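PDB 4MJK: CRISPR protein from Archaeoglobus fulgidus, which probably serves as the Cas5 subunit of a type I-A Cascade complex, which uses CRISPR RNA to recognise foreign nucleic acid. Local coordinates for residues Pro31-Phe36 / Glu199-Pro204; Asn65-Gly70 / Val133-Ala138; Leu79-Ile84 / Arg113-Leu118; Ile174-Ser179 / Pro240-Glu245. One frame throughout, in Å; residues are numbered along the deposited sequence.

Contact 1: Pro31-Phe36 / Glu199-Pro204; sequences PPPTTF and EVYLNP
The first turn of helix 33-46, led by Pro33 and Thr34, packs against the end of strand 196-202 and the loop that follows it, with Tyr201 and Pro204 beneath. Pro32 is the N-cap residue. Its carbonyl O takes the amide N of Phe36 in the first helical hydrogen bond. Pro33 then sits over the Tyr201 ring in a CH-pi contact. Pro33 CD lies 3.7 Å from the ring centroid, 21° off the normal, and only 3.4 Å from Tyr201 CG. Pro32 reaches the same ring from a slant, with Pro32 CB 3.7 Å from Tyr201 CD2. The ring gets there because chi1 of Tyr201 is -59°, with CG anti to the carbonyl carbon. Its hydroxyl donates a hydrogen bond of 2.6 Å from OH to Glu199 OE2, met on the anti side of the carboxylate. Glu199 also accepts from the backbone N of Tyr29 and Tyr30, so the carboxylate that anchors Tyr201 is itself held. Trp71 meets the Tyr201 ring with the planes at about 65°. Beyond Tyr201, Pro33 CB meets Pro204 CG at 4.1 Å. The methyl CG2 of Thr34 lies 3.8 Å from Pro204 CA. One water links the two backbones. It accepts from Thr34 N at 3.1 Å and donates to Leu202 O at 2.7 Å. Proline has no amide hydrogen to satisfy at the first helical position, and the next amide is served by this water. The direct contact is therefore apolar; the water supplies the polar link between the segments, and the Tyr201-Glu199 bond fixes the ring from within its own strand.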
loop_
_atom_site.group_PDB
_atom_site.type_symbol
_atom_site.label_atom_id
_atom_site.label_comp_id
_atom_site.label_asym_id
_atom_site.label_seq_id
_atom_site.Cartn_x
_atom_site.Cartn_y
_atom_site.Cartn_z
ATOM N N PRO A 31 -6.315 -11.900 -0.868
ATOM C CA PRO A 31 -7.358 -11.896 0.162
ATOM C C PRO A 31 -8.003 -13.275 0.251
ATOM O O PRO A 31 -8.380 -13.833 -0.781
ATOM C CB PRO A 31 -8.383 -10.890 -0.381
ATOM C CG PRO A 31 -7.592 -9.993 -1.265
ATOM C CD PRO A 31 -6.589 -10.917 -1.930
ATOM N N PRO A 32 -8.114 -13.827 1.465
ATOM C CA PRO A 32 -8.771 -15.133 1.620
ATOM C C PRO A 32 -10.212 -15.124 1.113
ATOM O O PRO A 32 -10.875 -14.085 1.135
ATOM C CB PRO A 32 -8.737 -15.366 3.135
ATOM C CG PRO A 32 -7.523 -14.564 3.599
ATOM C CD PRO A 32 -7.546 -13.325 2.736
ATOM N N PRO A 33 -10.694 -16.279 0.633
ATOM C CA PRO A 33 -12.073 -16.338 0.132
ATOM C C PRO A 33 -13.130 -16.052 1.214
ATOM O O PRO A 33 -14.169 -15.496 0.878
ATOM C CB PRO A 33 -12.197 -17.770 -0.432
ATOM C CG PRO A 33 -11.092 -18.544 0.199
ATOM C CD PRO A 33 -9.971 -17.545 0.432
ATOM N N THR A 34 -12.885 -16.398 2.475
ATOM C CA THR A 34 -13.866 -16.011 3.495
ATOM C C THR A 34 -13.854 -14.500 3.714
ATOM O O THR A 34 -14.859 -13.919 4.138
ATOM C CB THR A 34 -13.688 -16.725 4.838
ATOM O OG1 THR A 34 -12.335 -16.591 5.292
ATOM C CG2 THR A 34 -14.029 -18.214 4.698
ATOM N N THR A 35 -12.714 -13.868 3.426
ATOM C CA THR A 35 -12.611 -12.414 3.538
ATOM C C THR A 35 -13.446 -11.731 2.452
ATOM O O THR A 35 -14.177 -10.769 2.723
ATOM C CB THR A 35 -11.139 -11.944 3.516
ATOM O OG1 THR A 35 -10.448 -12.523 4.637
ATOM C CG2 THR A 35 -11.040 -10.424 3.616
ATOM N N PHE A 36 -13.349 -12.241 1.228
ATOM C CA PHE A 36 -14.166 -11.752 0.131
ATOM C C PHE A 36 -15.641 -11.988 0.424
ATOM O O PHE A 36 -16.470 -11.101 0.208
ATOM C CB PHE A 36 -13.805 -12.447 -1.184
ATOM C CG PHE A 36 -14.558 -11.908 -2.357
ATOM C CD1 PHE A 36 -14.053 -10.837 -3.087
ATOM C CD2 PHE A 36 -15.794 -12.427 -2.701
ATOM C CE1 PHE A 36 -14.752 -10.318 -4.156
ATOM C CE2 PHE A 36 -16.497 -11.910 -3.774
ATOM C CZ PHE A 36 -15.984 -10.854 -4.499
ATOM N N GLU A 199 -1.427 -21.793 -0.982
ATOM C CA GLU A 199 -1.827 -20.946 0.126
ATOM C C GLU A 199 -2.955 -21.631 0.881
ATOM O O GLU A 199 -3.834 -22.228 0.268
ATOM C CB GLU A 199 -2.258 -19.572 -0.406
ATOM C CG GLU A 199 -2.541 -18.523 0.664
ATOM C CD GLU A 199 -2.044 -17.145 0.229
ATOM O OE1 GLU A 199 -0.832 -16.885 0.374
ATOM O OE2 GLU A 199 -2.864 -16.349 -0.287
ATOM N N VAL A 200 -2.915 -21.585 2.210
ATOM C CA VAL A 200 -3.950 -22.240 3.021
ATOM C C VAL A 200 -4.888 -21.217 3.627
ATOM O O VAL A 200 -4.435 -20.284 4.303
ATOM C CB VAL A 200 -3.349 -23.100 4.158
ATOM C CG1 VAL A 200 -4.470 -23.746 4.984
ATOM C CG2 VAL A 200 -2.407 -24.156 3.572
ATOM N N TYR A 201 -6.191 -21.397 3.384
ATOM C CA TYR A 201 -7.223 -20.450 3.825
ATOM C C TYR A 201 -8.239 -21.139 4.728
ATOM O O TYR A 201 -8.332 -22.362 4.734
ATOM C CB TYR A 201 -8.012 -19.924 2.618
ATOM C CG TYR A 201 -7.198 -19.212 1.549
ATOM C CD1 TYR A 201 -7.097 -19.732 0.262
ATOM C CD2 TYR A 201 -6.543 -18.018 1.826
ATOM C CE1 TYR A 201 -6.360 -19.085 -0.716
ATOM C CE2 TYR A 201 -5.800 -17.363 0.857
ATOM C CZ TYR A 201 -5.714 -17.899 -0.418
ATOM O OH TYR A 201 -4.973 -17.257 -1.397
ATOM N N LEU A 202 -9.029 -20.352 5.458
ATOM C CA LEU A 202 -10.277 -20.858 6.024
ATOM C C LEU A 202 -11.210 -21.355 4.906
ATOM O O LEU A 202 -11.358 -20.720 3.849
ATOM C CB LEU A 202 -10.967 -19.796 6.892
ATOM C CG LEU A 202 -10.185 -19.298 8.119
ATOM C CD1 LEU A 202 -10.924 -18.177 8.849
ATOM C CD2 LEU A 202 -9.868 -20.453 9.080
ATOM N N ASN A 203 -11.828 -22.509 5.136
ATOM C CA ASN A 203 -12.687 -23.133 4.138
ATOM C C ASN A 203 -13.962 -22.313 3.929
ATOM O O ASN A 203 -14.702 -22.059 4.877
ATOM C CB ASN A 203 -12.998 -24.575 4.581
ATOM C CG ASN A 203 -13.818 -25.349 3.570
ATOM O OD1 ASN A 203 -14.086 -24.881 2.470
ATOM N ND2 ASN A 203 -14.213 -26.558 3.944
ATOM N N PRO A 204 -14.218 -21.862 2.687
ATOM C CA PRO A 204 -15.414 -21.028 2.513
ATOM C C PRO A 204 -16.674 -21.862 2.281
ATOM O O PRO A 204 -17.770 -21.315 2.254
ATOM C CB PRO A 204 -15.087 -20.229 1.252
ATOM C CG PRO A 204 -14.247 -21.179 0.433
ATOM C CD PRO A 204 -13.421 -21.959 1.448
HETATM O O HOH W 1 -10.668 -18.073 3.798
#

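Contact 2: Asn65-Gly70 / Val133-Ala138; sequences NLLAIG and VFKEEA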
loop_
_atom_site.group_PDB
_atom_site.type_symbol
_atom_site.label_atom_id
_atom_site.label_comp_id
_atom_site.label_asym_id
_atom_site.label_seq_id
_atom_site.Cartn_x
_atom_site.Cartn_y
_atom_site.Cartn_z
ATOM N N ASN A 65 -24.548 -21.956 0.074
ATOM C CA ASN A 65 -24.964 -21.945 -1.324
ATOM C C ASN A 65 -23.791 -21.885 -2.310
ATOM O O ASN A 65 -23.985 -21.964 -3.525
ATOM C CB ASN A 65 -25.933 -20.788 -1.587
ATOM C CG ASN A 65 -27.266 -20.971 -0.875
ATOM O OD1 ASN A 65 -27.665 -20.143 -0.050
ATOM N ND2 ASN A 65 -27.962 -22.066 -1.190
ATOM N N LEU A 66 -22.581 -21.758 -1.788
ATOM C CA LEU A 66 -21.412 -21.564 -2.645
ATOM C C LEU A 66 -20.927 -22.874 -3.255
ATOM O O LEU A 66 -20.692 -23.835 -2.544
ATOM C CB LEU A 66 -20.272 -20.917 -1.855
ATOM C CG LEU A 66 -19.020 -20.491 -2.640
ATOM C CD1 LEU A 66 -19.284 -19.268 -3.514
ATOM C CD2 LEU A 66 -17.876 -20.201 -1.673
ATOM N N LEU A 67 -20.759 -22.897 -4.573
ATOM C CA LEU A 67 -20.188 -24.053 -5.251
ATOM C C LEU A 67 -18.712 -23.841 -5.593
ATOM O O LEU A 67 -17.937 -24.794 -5.622
ATOM C CB LEU A 67 -20.966 -24.343 -6.530
ATOM C CG LEU A 67 -22.411 -24.765 -6.247
ATOM C CD1 LEU A 67 -23.148 -25.051 -7.554
ATOM C CD2 LEU A 67 -22.445 -25.965 -5.298
ATOM N N ALA A 68 -18.339 -22.591 -5.873
ATOM C CA ALA A 68 -16.971 -22.302 -6.298
ATOM C C ALA A 68 -16.598 -20.872 -5.992
ATOM O O ALA A 68 -17.434 -19.978 -6.073
ATOM C CB ALA A 68 -16.823 -22.566 -7.792
ATOM N N ILE A 69 -15.328 -20.652 -5.656
ATOM C CA ILE A 69 -14.792 -19.302 -5.593
ATOM C C ILE A 69 -13.332 -19.339 -5.969
ATOM O O ILE A 69 -12.536 -20.012 -5.315
ATOM C CB ILE A 69 -14.976 -18.651 -4.207
ATOM C CG1 ILE A 69 -14.307 -17.265 -4.188
ATOM C CG2 ILE A 69 -14.417 -19.538 -3.109
ATOM C CD1 ILE A 69 -14.655 -16.431 -2.941
ATOM N N GLY A 70 -12.999 -18.650 -7.053
ATOM C CA GLY A 70 -11.632 -18.567 -7.553
ATOM C C GLY A 70 -11.343 -17.133 -7.957
ATOM O O GLY A 70 -12.265 -16.325 -8.092
ATOM N N VAL A 133 -19.462 -19.097 -7.976
ATOM C CA VAL A 133 -20.593 -19.861 -8.493
ATOM C C VAL A 133 -21.474 -20.244 -7.308
ATOM O O VAL A 133 -20.964 -20.735 -6.310
ATOM C CB VAL A 133 -20.146 -21.156 -9.232
ATOM C CG1 VAL A 133 -21.380 -21.954 -9.703
ATOM C CG2 VAL A 133 -19.227 -20.828 -10.426
ATOM N N PHE A 134 -22.782 -20.001 -7.413
ATOM C CA PHE A 134 -23.736 -20.394 -6.373
ATOM C C PHE A 134 -24.793 -21.378 -6.893
ATOM O O PHE A 134 -25.109 -21.399 -8.079
ATOM C CB PHE A 134 -24.442 -19.165 -5.793
ATOM C CG PHE A 134 -23.527 -18.231 -5.054
ATOM C CD1 PHE A 134 -23.217 -18.456 -3.722
ATOM C CD2 PHE A 134 -22.979 -17.127 -5.691
ATOM C CE1 PHE A 134 -22.372 -17.590 -3.029
ATOM C CE2 PHE A 134 -22.129 -16.256 -5.010
ATOM C CZ PHE A 134 -21.827 -16.488 -3.684
ATOM N N LYS A 135 -25.354 -22.174 -5.986
ATOM C CA LYS A 135 -26.358 -23.169 -6.354
ATOM C C LYS A 135 -27.610 -22.479 -6.888
ATOM O O LYS A 135 -28.292 -23.009 -7.770
ATOM C CB LYS A 135 -26.703 -24.041 -5.148
ATOM C CG LYS A 135 -27.160 -25.443 -5.494
ATOM C CD LYS A 135 -27.364 -26.247 -4.219
ATOM C CE LYS A 135 -26.312 -25.861 -3.185
ATOM N NZ LYS A 135 -26.566 -26.509 -1.868
ATOM N N GLU A 136 -27.914 -21.302 -6.344
ATOM C CA GLU A 136 -28.933 -20.424 -6.932
ATOM C C GLU A 136 -28.560 -18.962 -6.735
ATOM O O GLU A 136 -27.545 -18.658 -6.122
ATOM C CB GLU A 136 -30.303 -20.675 -6.315
ATOM C CG GLU A 136 -30.406 -20.243 -4.878
ATOM C CD GLU A 136 -30.238 -21.402 -3.928
ATOM O OE1 GLU A 136 -30.808 -22.481 -4.201
ATOM O OE2 GLU A 136 -29.531 -21.238 -2.910
ATOM N N GLU A 137 -29.386 -18.057 -7.250
ATOM C CA GLU A 137 -29.126 -16.629 -7.085
ATOM C C GLU A 137 -29.043 -16.262 -5.603
ATOM O O GLU A 137 -30.064 -16.111 -4.933
ATOM C CB GLU A 137 -30.200 -15.798 -7.791
ATOM C CG GLU A 137 -30.153 -15.905 -9.310
ATOM C CD GLU A 137 -31.300 -15.180 -9.996
ATOM O OE1 GLU A 137 -32.236 -15.862 -10.474
ATOM O OE2 GLU A 137 -31.263 -13.931 -10.063
ATOM N N ALA A 138 -27.822 -16.120 -5.094
ATOM C CA ALA A 138 -27.621 -15.898 -3.664
ATOM C C ALA A 138 -27.417 -14.432 -3.291
ATOM O O ALA A 138 -27.438 -14.082 -2.112
ATOM C CB ALA A 138 -26.456 -16.741 -3.153
#
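Leu66 lays its CD1 methyl over one face of the Phe134 ring, 4.0 Å from the centroid and 29° off the normal, a CH-pi contact. Its chi1 of -173° puts CG opposite the backbone N and carries the methyl across to the neighbouring strand. Ala138 CB covers the other face of the ring from the loop after the strand, 3.7 Å above the plane. The ring is thus clamped between two aliphatic groups, while Asn65 O lies at its edge. These residues belong to strands 66-73 and 127-134, which pair antiparallel at one side of the six-stranded sheet. Strand 66-73 is one of its two outer strands, although Leu67 also makes a backbone hydrogen bond to Arg263. Leu66 and Phe134 form a non-hydrogen-bonded pair. The register then slips by one residue, because Leu67 and Ala68 both face Val133 in a classic beta bulge. Val133 O accepts two bonds from the same face of its carbonyl plane, from Leu67 N at 2.8 Å and from Ala68 N at 3.2 Å. Val133 N returns a bond of 2.9 Å to Ala68 O. Past Phe134, Lys135 N donates to Asn65 O at 2.8 Å. On the face away from Phe134, Ala68 CB touches Val133 CB at 3.9 Å, and Tyr253 and Val260 lie against both residues. Leu67 CB adds a 4.0 Å contact with Val133 CG1. The doubly used carbonyl lets the extra residue enter without losing a backbone amide bond. Polar backbone atoms keep the pairing, while the side-chain contacts round Phe134 and Val133 are apolar.

Contact 3: Leu79-Ile84 / Arg113-Leu118; sequences LRYSDI and RGKTIL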
loop_
_atom_site.group_PDB
_atom_site.type_symbol
_atom_site.label_atom_id
_atom_site.label_comp_id
_atom_site.label_asym_id
_atom_site.label_seq_id
_atom_site.Cartn_x
_atom_site.Cartn_y
_atom_site.Cartn_z
ATOM N N LEU A 79 2.918 -8.337 -3.124
ATOM C CA LEU A 79 4.205 -8.207 -2.458
ATOM C C LEU A 79 3.900 -8.243 -0.971
ATOM O O LEU A 79 3.419 -7.267 -0.415
ATOM C CB LEU A 79 4.881 -6.884 -2.863
ATOM C CG LEU A 79 6.229 -6.574 -2.214
ATOM C CD1 LEU A 79 7.285 -7.573 -2.664
ATOM C CD2 LEU A 79 6.675 -5.128 -2.532
ATOM N N ARG A 80 4.124 -9.392 -0.343
ATOM C CA ARG A 80 3.757 -9.559 1.056
ATOM C C ARG A 80 4.724 -8.757 1.915
ATOM O O ARG A 80 5.889 -8.596 1.553
ATOM C CB ARG A 80 3.802 -11.034 1.444
ATOM C CG ARG A 80 2.883 -11.906 0.609
ATOM C CD ARG A 80 3.183 -13.370 0.858
ATOM N NE ARG A 80 4.549 -13.699 0.470
ATOM C CZ ARG A 80 5.188 -14.801 0.850
ATOM N NH1 ARG A 80 4.578 -15.686 1.638
ATOM N NH2 ARG A 80 6.437 -15.014 0.455
ATOM N N TYR A 81 4.259 -8.249 3.050
ATOM C CA TYR A 81 5.198 -7.528 3.902
ATOM C C TYR A 81 6.267 -8.480 4.423
ATOM O O TYR A 81 7.379 -8.069 4.752
ATOM C CB TYR A 81 4.497 -6.760 5.022
ATOM C CG TYR A 81 4.402 -5.284 4.705
ATOM C CD1 TYR A 81 3.271 -4.759 4.099
ATOM C CD2 TYR A 81 5.465 -4.421 4.976
ATOM C CE1 TYR A 81 3.188 -3.413 3.789
ATOM C CE2 TYR A 81 5.393 -3.063 4.668
ATOM C CZ TYR A 81 4.250 -2.573 4.071
ATOM O OH TYR A 81 4.141 -1.237 3.765
ATOM N N SER A 82 5.949 -9.768 4.461
ATOM C CA SER A 82 6.979 -10.736 4.823
ATOM C C SER A 82 8.099 -10.753 3.774
ATOM O O SER A 82 9.267 -10.893 4.138
ATOM C CB SER A 82 6.396 -12.136 5.099
ATOM O OG SER A 82 6.064 -12.817 3.909
ATOM N N ASP A 83 7.748 -10.582 2.492
ATOM C CA ASP A 83 8.742 -10.450 1.405
ATOM C C ASP A 83 9.556 -9.159 1.579
ATOM O O ASP A 83 10.785 -9.137 1.444
ATOM C CB ASP A 83 8.049 -10.374 0.038
ATOM C CG ASP A 83 7.388 -11.683 -0.377
ATOM O OD1 ASP A 83 8.016 -12.746 -0.183
ATOM O OD2 ASP A 83 6.244 -11.640 -0.904
ATOM N N ILE A 84 8.842 -8.075 1.857
ATOM C CA ILE A 84 9.451 -6.770 2.036
ATOM C C ILE A 84 10.443 -6.744 3.204
ATOM O O ILE A 84 11.568 -6.251 3.063
ATOM C CB ILE A 84 8.374 -5.700 2.262
ATOM C CG1 ILE A 84 7.639 -5.402 0.950
ATOM C CG2 ILE A 84 9.004 -4.425 2.851
ATOM C CD1 ILE A 84 6.208 -4.857 1.151
ATOM N N ARG A 113 0.267 -8.477 10.339
ATOM C CA ARG A 113 0.090 -9.848 9.885
ATOM C C ARG A 113 -0.947 -9.847 8.768
ATOM O O ARG A 113 -1.970 -9.158 8.867
ATOM C CB ARG A 113 -0.323 -10.767 11.048
ATOM C CG ARG A 113 -1.685 -10.445 11.657
ATOM C CD ARG A 113 -1.862 -11.130 13.018
ATOM N NE ARG A 113 -3.101 -10.722 13.671
ATOM C CZ ARG A 113 -3.245 -9.592 14.358
ATOM N NH1 ARG A 113 -2.225 -8.755 14.484
ATOM N NH2 ARG A 113 -4.410 -9.297 14.919
ATOM N N GLY A 114 -0.671 -10.584 7.690
ATOM C CA GLY A 114 -1.598 -10.680 6.571
ATOM C C GLY A 114 -1.699 -9.412 5.729
ATOM O O GLY A 114 -2.648 -9.244 4.968
ATOM N N LYS A 115 -0.727 -8.517 5.867
ATOM C CA LYS A 115 -0.735 -7.278 5.093
ATOM C C LYS A 115 0.125 -7.410 3.849
ATOM O O LYS A 115 1.288 -7.811 3.925
ATOM C CB LYS A 115 -0.280 -6.094 5.932
ATOM C CG LYS A 115 -0.362 -4.748 5.205
ATOM C CD LYS A 115 0.007 -3.611 6.148
ATOM C CE LYS A 115 -0.279 -2.247 5.526
ATOM N NZ LYS A 115 -0.043 -1.127 6.517
ATOM N N THR A 116 -0.461 -7.051 2.708
ATOM C CA THR A 116 0.128 -7.334 1.405
ATOM C C THR A 116 -0.111 -6.197 0.439
ATOM O O THR A 116 -1.238 -5.707 0.313
ATOM C CB THR A 116 -0.482 -8.634 0.832
ATOM O OG1 THR A 116 -0.109 -9.720 1.679
ATOM C CG2 THR A 116 0.012 -8.917 -0.584
ATOM N N ILE A 117 0.950 -5.758 -0.236
ATOM C CA ILE A 117 0.814 -4.714 -1.245
ATOM C C ILE A 117 0.503 -5.375 -2.596
ATOM O O ILE A 117 1.023 -6.439 -2.902
ATOM C CB ILE A 117 2.120 -3.856 -1.318
ATOM C CG1 ILE A 117 2.245 -2.994 -0.054
ATOM C CG2 ILE A 117 2.157 -2.988 -2.580
ATOM C CD1 ILE A 117 3.577 -2.290 0.061
ATOM N N LEU A 118 -0.378 -4.782 -3.384
ATOM C CA LEU A 118 -0.588 -5.288 -4.743
ATOM C C LEU A 118 0.088 -4.327 -5.692
ATOM O O LEU A 118 -0.307 -3.167 -5.798
ATOM C CB LEU A 118 -2.079 -5.445 -5.060
ATOM C CG LEU A 118 -2.795 -6.534 -4.246
ATOM C CD1 LEU A 118 -4.317 -6.441 -4.400
ATOM C CD2 LEU A 118 -2.298 -7.956 -4.633
HETATM O O HOH W 2 2.883 -10.473 5.160
#
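Tyr81 has an unusual chi1 of -102°, and Lys115 is extended throughout, with chi1 at -176°, so the two side chains run side by side and point the same way. Lys115 CG lies 3.8 Å from Tyr81 CD1. The site is the junction where strand 76-80, an edge of a small antiparallel sheet, passes into helix 81-87 beside the central strand 115-120. Leu79 and Ile117 form a hydrogen-bonded pair. Leu79 N donates to Ile117 O at 2.7 Å, and Ile117 N to Leu79 O at 2.9 Å. Tyr81 N then donates to Lys115 O at 3.1 Å. That oxygen also lies at the edge of the Tyr81 ring. Ile84 CD1 lies over the centre of one ring face and touches Ile117 CD1 at 3.8 Å. Much of this surface meets the second subunit: Ile117 packs on its Ile117, Tyr81 OH is hydrogen-bonded to its Leu118 O, and Lys115 NZ to its Val11 O. Arg80, the N-cap residue, grips Asp83 side-on in a salt bridge. Arg80 NE reaches Asp83 OD2 at 3.0 Å from above the carboxylate plane, and Arg80 NH2 reaches Asp83 OD1 at 2.8 Å. Arg80 N also donates to that OD2, from the same face as NE.

Contact 4: Ile174-Ser179 / Pro240-Glu245; sequences ISTDYS and PECLVE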
loop_
_atom_site.group_PDB
_atom_site.type_symbol
_atom_site.label_atom_id
_atom_site.label_comp_id
_atom_site.label_asym_id
_atom_site.label_seq_id
_atom_site.Cartn_x
_atom_site.Cartn_y
_atom_site.Cartn_z
ATOM N N ILE A 174 -9.388 -29.974 -17.780
ATOM C CA ILE A 174 -9.779 -28.616 -18.133
ATOM C C ILE A 174 -8.565 -27.718 -18.027
ATOM O O ILE A 174 -7.576 -28.082 -17.399
ATOM C CB ILE A 174 -10.913 -28.062 -17.206
ATOM C CG1 ILE A 174 -10.526 -28.152 -15.732
ATOM C CG2 ILE A 174 -12.219 -28.805 -17.421
ATOM C CD1 ILE A 174 -9.886 -26.894 -15.179
ATOM N N SER A 175 -8.619 -26.550 -18.650
ATOM C CA SER A 175 -7.588 -25.546 -18.400
ATOM C C SER A 175 -8.208 -24.403 -17.586
ATOM O O SER A 175 -9.383 -24.084 -17.753
ATOM C CB SER A 175 -6.999 -25.024 -19.704
ATOM O OG SER A 175 -8.018 -24.427 -20.480
ATOM N N THR A 176 -7.430 -23.811 -16.689
ATOM C CA THR A 176 -7.938 -22.726 -15.841
ATOM C C THR A 176 -6.837 -21.724 -15.580
ATOM O O THR A 176 -5.664 -22.085 -15.524
ATOM C CB THR A 176 -8.546 -23.227 -14.487
ATOM O OG1 THR A 176 -9.138 -22.125 -13.776
ATOM C CG2 THR A 176 -7.487 -23.874 -13.594
ATOM N N ASP A 177 -7.212 -20.457 -15.476
ATOM C CA ASP A 177 -6.282 -19.432 -15.036
ATOM C C ASP A 177 -6.776 -18.797 -13.732
ATOM O O ASP A 177 -6.280 -17.753 -13.321
ATOM C CB ASP A 177 -5.999 -18.390 -16.137
ATOM C CG ASP A 177 -7.246 -17.736 -16.675
ATOM O OD1 ASP A 177 -8.303 -17.822 -16.045
ATOM O OD2 ASP A 177 -7.168 -17.095 -17.741
ATOM N N TYR A 178 -7.735 -19.458 -13.081
ATOM C CA TYR A 178 -8.178 -19.068 -11.735
ATOM C C TYR A 178 -7.605 -19.963 -10.652
ATOM O O TYR A 178 -7.353 -21.151 -10.886
ATOM C CB TYR A 178 -9.691 -19.162 -11.629
ATOM C CG TYR A 178 -10.432 -18.069 -12.343
ATOM C CD1 TYR A 178 -10.811 -18.224 -13.670
ATOM C CD2 TYR A 178 -10.774 -16.899 -11.683
ATOM C CE1 TYR A 178 -11.511 -17.236 -14.339
ATOM C CE2 TYR A 178 -11.466 -15.894 -12.339
ATOM C CZ TYR A 178 -11.840 -16.079 -13.668
ATOM O OH TYR A 178 -12.528 -15.104 -14.328
ATOM N N SER A 179 -7.453 -19.406 -9.451
ATOM C CA SER A 179 -7.085 -20.201 -8.292
ATOM C C SER A 179 -8.073 -21.352 -8.130
ATOM O O SER A 179 -9.214 -21.280 -8.601
ATOM C CB SER A 179 -7.067 -19.321 -7.027
ATOM O OG SER A 179 -8.388 -18.896 -6.687
ATOM N N PRO A 240 -0.981 -16.606 -15.758
ATOM C CA PRO A 240 -0.691 -17.995 -15.378
ATOM C C PRO A 240 -1.830 -18.931 -15.777
ATOM O O PRO A 240 -3.003 -18.590 -15.643
ATOM C CB PRO A 240 -0.559 -17.912 -13.856
ATOM C CG PRO A 240 -0.021 -16.513 -13.634
ATOM C CD PRO A 240 -0.776 -15.675 -14.632
ATOM N N GLU A 241 -1.476 -20.108 -16.280
ATOM C CA GLU A 241 -2.477 -21.054 -16.740
ATOM C C GLU A 241 -2.011 -22.476 -16.442
ATOM O O GLU A 241 -0.821 -22.770 -16.522
ATOM C CB GLU A 241 -2.691 -20.889 -18.251
ATOM C CG GLU A 241 -3.868 -21.661 -18.804
ATOM C CD GLU A 241 -4.110 -21.359 -20.277
ATOM O OE1 GLU A 241 -3.344 -20.559 -20.862
ATOM O OE2 GLU A 241 -5.067 -21.919 -20.849
ATOM N N CYS A 242 -2.944 -23.351 -16.085
ATOM C CA CYS A 242 -2.598 -24.757 -15.935
ATOM C C CYS A 242 -3.686 -25.711 -16.409
ATOM O O CYS A 242 -4.864 -25.343 -16.538
ATOM C CB CYS A 242 -2.206 -25.069 -14.500
ATOM S SG CYS A 242 -3.549 -24.821 -13.397
ATOM N N LEU A 243 -3.264 -26.943 -16.672
ATOM C CA LEU A 243 -4.171 -28.033 -16.993
ATOM C C LEU A 243 -4.483 -28.810 -15.724
ATOM O O LEU A 243 -3.581 -29.220 -14.989
ATOM C CB LEU A 243 -3.532 -28.960 -18.022
ATOM C CG LEU A 243 -3.260 -28.317 -19.381
ATOM C CD1 LEU A 243 -2.336 -29.208 -20.219
ATOM C CD2 LEU A 243 -4.578 -28.050 -20.111
ATOM N N VAL A 244 -5.761 -28.998 -15.450
ATOM C CA VAL A 244 -6.151 -29.628 -14.197
ATOM C C VAL A 244 -7.155 -30.732 -14.467
ATOM O O VAL A 244 -8.088 -30.551 -15.261
ATOM C CB VAL A 244 -6.766 -28.602 -13.226
ATOM C CG1 VAL A 244 -7.126 -29.268 -11.923
ATOM C CG2 VAL A 244 -5.780 -27.456 -12.971
ATOM N N GLU A 245 -6.952 -31.874 -13.820
ATOM C CA GLU A 245 -7.900 -32.975 -13.900
ATOM C C GLU A 245 -8.834 -32.898 -12.699
ATOM O O GLU A 245 -8.383 -32.814 -11.554
ATOM C CB GLU A 245 -7.158 -34.312 -13.895
ATOM C CG GLU A 245 -7.785 -35.390 -14.743
ATOM C CD GLU A 245 -6.756 -36.458 -15.139
ATOM O OE1 GLU A 245 -6.121 -37.033 -14.219
ATOM O OE2 GLU A 245 -6.557 -36.695 -16.356
HETATM O O HOH W 3 -4.009 -16.481 -13.906
#
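Backbone hydrogen bonds join Ile174 with Val244 and Thr176 with Cys242, two bonds to each pair. Ile174 N reaches Val244 O at 2.9 Å, and Val244 N returns 2.8 Å to Ile174 O. Thr176 N meets Cys242 O at 3.0 Å, and Cys242 N meets Thr176 O at 3.1 Å. Between them Ser175 and Leu243 form the non-hydrogen-bonded pair, where Ser175 CA makes a CA-H...O contact with Cys242 O. Water bridges the strand ends, donating to both Asp177 O and Pro240 O. The pairing adds the short outer strand 174-176 to an antiparallel sheet in which 241-246 is central and 186-193 lies on its other side. On the face of Ile174, Thr176, Cys242 and Val244 the contacts are apolar. Thr176 CG2 sits 4.0 Å from Val244 CG2 and 4.1 Å from Cys242 SG. Ile174, with CG1 tucked between its backbone N and carbonyl carbon (chi1 55°), brings CD1 to 4.1 Å from Val244 CB. Ile261 lies against both of these residues. Of the polar side chains, Asp177 forms a salt bridge to Lys72. Thr176 OG1 is also hydrogen-bonded to Val259 O, and it closes an ST turn by accepting from Tyr178 N at 3.1 Å.

In the fold
Contacts 1 and 2 touch. Ile69 of contact 2 fits against two prolines of contact 1, Pro33 and Pro204: Ile69 CD1 is 3.8 Å from Pro33 CB, and Ile69 CG2 is 3.9 Å from Pro204 CG. Contact 4 meets contact 2 at the other end of segment 65-70, where Gly70 CA lies 3.4 Å from Ser179 OG. Segment 65-70 thus joins three of the contacts. Contact 3 stands apart, its centre about 29 Å from that of contact 2, across the chain's centre. Strands 66-73 and 76-80, consecutive in sequence, connect the two regions. Of the four, contact 3 alone reaches the second subunit.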